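A putative transcriptional regulator (Rhodococcus sp., PDB 2HKU) probably binds DNA as a dimeric transcriptional regulator of the TetR family, with a helix-turn-helix domain joined to an all-helical C-terminal domain. Local coordinates at residues A195-F198 against A199-I203; E38-P41 against I42-C46. All coordinates share one frame; numbering follows the deposited sequence.

Contact 1: A195-F198 against A199-I203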
loop_
_atom_site.group_PDB
_atom_site.type_symbol
_atom_site.label_atom_id
_atom_site.label_comp_id
_atom_site.label_asym_id
_atom_site.label_seq_id
_atom_site.Cartn_x
_atom_site.Cartn_y
_atom_site.Cartn_z
ATOM N N ALA A 195 -4.176 -14.757 -5.507
ATOM C CA ALA A 195 -3.085 -15.543 -6.097
ATOM C C ALA A 195 -1.678 -14.943 -5.834
ATOM O O ALA A 195 -0.693 -15.657 -5.726
ATOM C CB ALA A 195 -3.314 -15.734 -7.609
ATOM N N VAL A 196 -1.564 -13.625 -5.736
ATOM C CA VAL A 196 -0.209 -13.032 -5.408
ATOM C C VAL A 196 0.169 -13.524 -3.965
ATOM O O VAL A 196 1.288 -13.937 -3.737
ATOM C CB VAL A 196 -0.223 -11.437 -5.491
ATOM C CG1 VAL A 196 0.908 -10.833 -4.724
ATOM C CG2 VAL A 196 -0.267 -10.895 -7.016
ATOM N N ILE A 197 -0.771 -13.495 -3.016
ATOM C CA ILE A 197 -0.425 -13.922 -1.616
ATOM C C ILE A 197 -0.032 -15.398 -1.633
ATOM O O ILE A 197 1.019 -15.747 -1.099
ATOM C CB ILE A 197 -1.538 -13.686 -0.589
ATOM C CG1 ILE A 197 -1.906 -12.191 -0.390
ATOM C CG2 ILE A 197 -1.185 -14.343 0.802
ATOM C CD1 ILE A 197 -0.790 -11.323 0.244
ATOM N N PHE A 198 -0.831 -16.248 -2.321
ATOM C CA PHE A 198 -0.353 -17.646 -2.555
ATOM C C PHE A 198 1.037 -17.844 -3.173
ATOM O O PHE A 198 1.802 -18.724 -2.737
ATOM C CB PHE A 198 -1.456 -18.483 -3.212
ATOM C CG PHE A 198 -2.554 -18.829 -2.249
ATOM C CD1 PHE A 198 -2.373 -19.883 -1.334
ATOM C CD2 PHE A 198 -3.719 -18.108 -2.207
ATOM C CE1 PHE A 198 -3.357 -20.226 -0.397
ATOM C CE2 PHE A 198 -4.740 -18.419 -1.267
ATOM C CZ PHE A 198 -4.542 -19.493 -0.364
ATOM N N ALA A 199 1.385 -17.051 -4.197
ATOM C CA ALA A 199 2.728 -17.063 -4.732
ATOM C C ALA A 199 3.758 -16.546 -3.775
ATOM O O ALA A 199 4.913 -17.029 -3.797
ATOM C CB ALA A 199 2.798 -16.275 -6.065
ATOM N N ASN A 200 3.395 -15.570 -2.920
ATOM C CA ASN A 200 4.353 -15.078 -1.907
ATOM C C ASN A 200 4.670 -16.158 -0.848
ATOM O O ASN A 200 5.762 -16.226 -0.370
ATOM C CB ASN A 200 3.784 -13.845 -1.150
ATOM C CG ASN A 200 3.733 -12.570 -2.005
ATOM O OD1 ASN A 200 3.105 -11.573 -1.611
ATOM N ND2 ASN A 200 4.360 -12.589 -3.126
ATOM N N LEU A 201 3.657 -16.936 -0.458
ATOM C CA LEU A 201 3.783 -17.926 0.639
ATOM C C LEU A 201 4.351 -19.258 0.122
ATOM O O LEU A 201 5.045 -19.943 0.868
ATOM C CB LEU A 201 2.428 -18.148 1.278
ATOM C CG LEU A 201 1.880 -16.905 2.010
ATOM C CD1 LEU A 201 0.457 -17.098 2.445
ATOM C CD2 LEU A 201 2.811 -16.641 3.205
ATOM N N GLN A 202 4.046 -19.581 -1.151
ATOM C CA GLN A 202 4.449 -20.830 -1.851
ATOM C C GLN A 202 4.324 -22.044 -0.872
ATOM O O GLN A 202 5.311 -22.546 -0.382
ATOM C CB GLN A 202 5.865 -20.648 -2.394
ATOM C CG GLN A 202 6.140 -21.369 -3.704
ATOM C CD GLN A 202 5.144 -20.968 -4.826
ATOM O OE1 GLN A 202 4.211 -21.731 -5.128
ATOM N NE2 GLN A 202 5.327 -19.762 -5.422
ATOM N N ILE A 203 3.098 -22.396 -0.528
ATOM C CA ILE A 203 2.781 -23.351 0.519
ATOM C C ILE A 203 2.693 -24.694 -0.218
ATOM O O ILE A 203 1.814 -24.827 -1.091
ATOM C CB ILE A 203 1.365 -23.108 1.103
ATOM C CG1 ILE A 203 1.215 -21.716 1.704
ATOM C CG2 ILE A 203 1.014 -24.202 2.181
ATOM C CD1 ILE A 203 -0.176 -21.447 2.229
#

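Contact 2: E38-P41 against I42-C46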
loop_
_atom_site.group_PDB
_atom_site.type_symbol
_atom_site.label_atom_id
_atom_site.label_comp_id
_atom_site.label_asym_id
_atom_site.label_seq_id
_atom_site.Cartn_x
_atom_site.Cartn_y
_atom_site.Cartn_z
ATOM N N GLU A 38 -12.245 10.229 4.405
ATOM C CA GLU A 38 -11.985 11.239 5.361
ATOM C C GLU A 38 -12.696 12.593 5.150
ATOM O O GLU A 38 -12.933 13.314 6.125
ATOM C CB GLU A 38 -10.485 11.469 5.422
ATOM C CG GLU A 38 -10.170 12.034 6.787
ATOM C CD GLU A 38 -9.217 13.143 6.746
ATOM O OE1 GLU A 38 -8.101 12.901 6.187
ATOM O OE2 GLU A 38 -9.608 14.221 7.296
ATOM N N GLY A 39 -13.073 12.911 3.888
ATOM C CA GLY A 39 -13.816 14.140 3.601
ATOM C C GLY A 39 -15.261 14.320 4.102
ATOM O O GLY A 39 -15.804 15.453 4.061
ATOM N N VAL A 40 -15.910 13.245 4.551
ATOM C CA VAL A 40 -17.216 13.333 5.267
ATOM C C VAL A 40 -17.211 14.441 6.296
ATOM O O VAL A 40 -16.352 14.413 7.213
ATOM C CB VAL A 40 -17.488 12.039 6.058
ATOM C CG1 VAL A 40 -18.805 12.157 7.002
ATOM C CG2 VAL A 40 -17.664 10.907 5.125
ATOM N N PRO A 41 -18.118 15.457 6.165
ATOM C CA PRO A 41 -18.071 16.446 7.232
ATOM C C PRO A 41 -18.399 15.910 8.621
ATOM O O PRO A 41 -19.259 15.077 8.796
ATOM C CB PRO A 41 -19.096 17.520 6.804
ATOM C CG PRO A 41 -19.338 17.330 5.347
ATOM C CD PRO A 41 -19.111 15.809 5.115
ATOM N N ILE A 42 -17.731 16.450 9.619
ATOM C CA ILE A 42 -18.123 16.168 10.999
ATOM C C ILE A 42 -19.636 16.310 11.342
ATOM O O ILE A 42 -20.194 15.443 12.027
ATOM C CB ILE A 42 -17.174 16.944 12.009
ATOM C CG1 ILE A 42 -17.089 16.196 13.325
ATOM C CG2 ILE A 42 -17.578 18.413 12.165
ATOM C CD1 ILE A 42 -16.684 14.652 13.068
ATOM N N THR A 43 -20.300 17.348 10.807
ATOM C CA THR A 43 -21.765 17.621 11.037
ATOM C C THR A 43 -22.683 16.454 10.614
ATOM O O THR A 43 -23.760 16.204 11.200
ATOM C CB THR A 43 -22.255 18.942 10.317
ATOM O OG1 THR A 43 -21.945 18.909 8.902
ATOM C CG2 THR A 43 -21.635 20.222 10.955
ATOM N N GLN A 44 -22.260 15.746 9.590
ATOM C CA GLN A 44 -22.967 14.595 9.091
ATOM C C GLN A 44 -22.782 13.397 9.990
ATOM O O GLN A 44 -23.680 12.589 10.100
ATOM C CB GLN A 44 -22.346 14.241 7.789
ATOM C CG GLN A 44 -23.276 13.769 6.780
ATOM C CD GLN A 44 -22.563 13.554 5.484
ATOM O OE1 GLN A 44 -22.144 12.453 5.181
ATOM N NE2 GLN A 44 -22.407 14.612 4.715
ATOM N N ILE A 45 -21.571 13.244 10.567
ATOM C CA ILE A 45 -21.299 12.228 11.591
ATOM C C ILE A 45 -22.124 12.526 12.849
ATOM O O ILE A 45 -22.721 11.636 13.410
ATOM C CB ILE A 45 -19.755 12.067 11.905
ATOM C CG1 ILE A 45 -19.057 11.337 10.739
ATOM C CG2 ILE A 45 -19.520 11.337 13.204
ATOM C CD1 ILE A 45 -17.496 11.571 10.642
ATOM N N CYS A 46 -22.126 13.784 13.266
ATOM C CA CYS A 46 -22.871 14.241 14.426
ATOM C C CYS A 46 -24.376 14.085 14.208
ATOM O O CYS A 46 -25.088 13.648 15.130
ATOM C CB CYS A 46 -22.521 15.687 14.746
ATOM S SG CYS A 46 -20.851 15.870 15.390
#

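Contact 1: A195-F198 against A199-I203
The last turns of helix 190-201, in the C-terminal domain and against the second subunit, hold together Ile197 and Leu201, whose side chains run alongside each other and touch through Ile197 CG2 and Leu201 CD1 at 3.6 Å. Four successive i to i+4 backbone bonds carry the helix to its end, the last from Gln202 N to Phe198 O at 2.9 Å; Gln202 itself then turns to positive phi and ends the helix. One residue on, Ile203 brings CD1 to 4.3 Å from Phe198 CE1, an oblique approach to the ring. Asn200 lies beside Val196, its CG anti to the carbonyl carbon (chi1 -72°), which folds the amide back so that OD1 comes 3.9 Å from Val196 CG1. An alanine here would probably leave Val196 CG1 without its amide neighbour and open a gap toward Ala171 of this chain and Ala167 of the second subunit. Ile197 faces Phe168, Ala171 and Leu175 of helix 161-181, while Ala199 meets Val163 of the second subunit. The chemistry is apolar toward the domain interior and mixed at the subunit boundary, with Trp155 NE1 and Arg158 NH2 hydrogen-bonding to the last carbonyls, Leu201 O and Asn200 O.

Contact 2: E38-P41 against I42-C46
Val40 and Ile45 form the tight, buried part of this helix start, their side chains meeting at about a right angle with Val40 CG1 3.8 Å from Ile45 CG1. Val40 holds CG1 anti to its own backbone nitrogen (chi1 173°), a torsion that swings this methyl toward the first turn, where it meets both Ile45 CG1 and, at 3.8 Å, Gln44 OE1. Pro41 occupies the N-cap position. Its carbonyl oxygen accepts Gln44 N at 3.2 Å, with the donor well above the carbonyl plane, and more weakly Ile45 N at 3.4 Å. The other side, left exposed in the dimer, sets polar groups against a proline: the extended Gln44 chain slants across the ring, placing NE2 3.5 Å from Pro41 CD, and Thr43 OG1 lies 3.8 Å from Pro41 CB. Those are van der Waals contacts. Pro41 opens the predicted helix-turn-helix motif. The buried pair, Val40 and Ile45, rests on Leu32 of helix 21-36, which Gln44 also touches; Ile42 reaches Val56 of helix 53-60 and Leu66 of helix 63-87, and Lys63 NZ, from the first residue of that last helix, hydrogen-bonds to the carbonyl oxygens of Glu38 and Val40.

Overall arrangement
The two contacts sit on opposite sides of the chain's centre, their own centres about 39 Å apart and their nearest atoms about 25 Å. They share no element: one lies on helix 190-201 and its exit, the other on the loop after helix 21-36 and on helix 42-49. Contact 1 is mostly buried, closing a helix where the C-terminal domain meets the second subunit; contact 2 is partly exposed, opening a helix in the predicted DNA-binding region, and no other chain of the assembly touches it. Their chemistry follows this: the helix end has regular backbone bonds and broad apolar packing inward, whereas the helix start pairs one hydrophobic side with a polar surface.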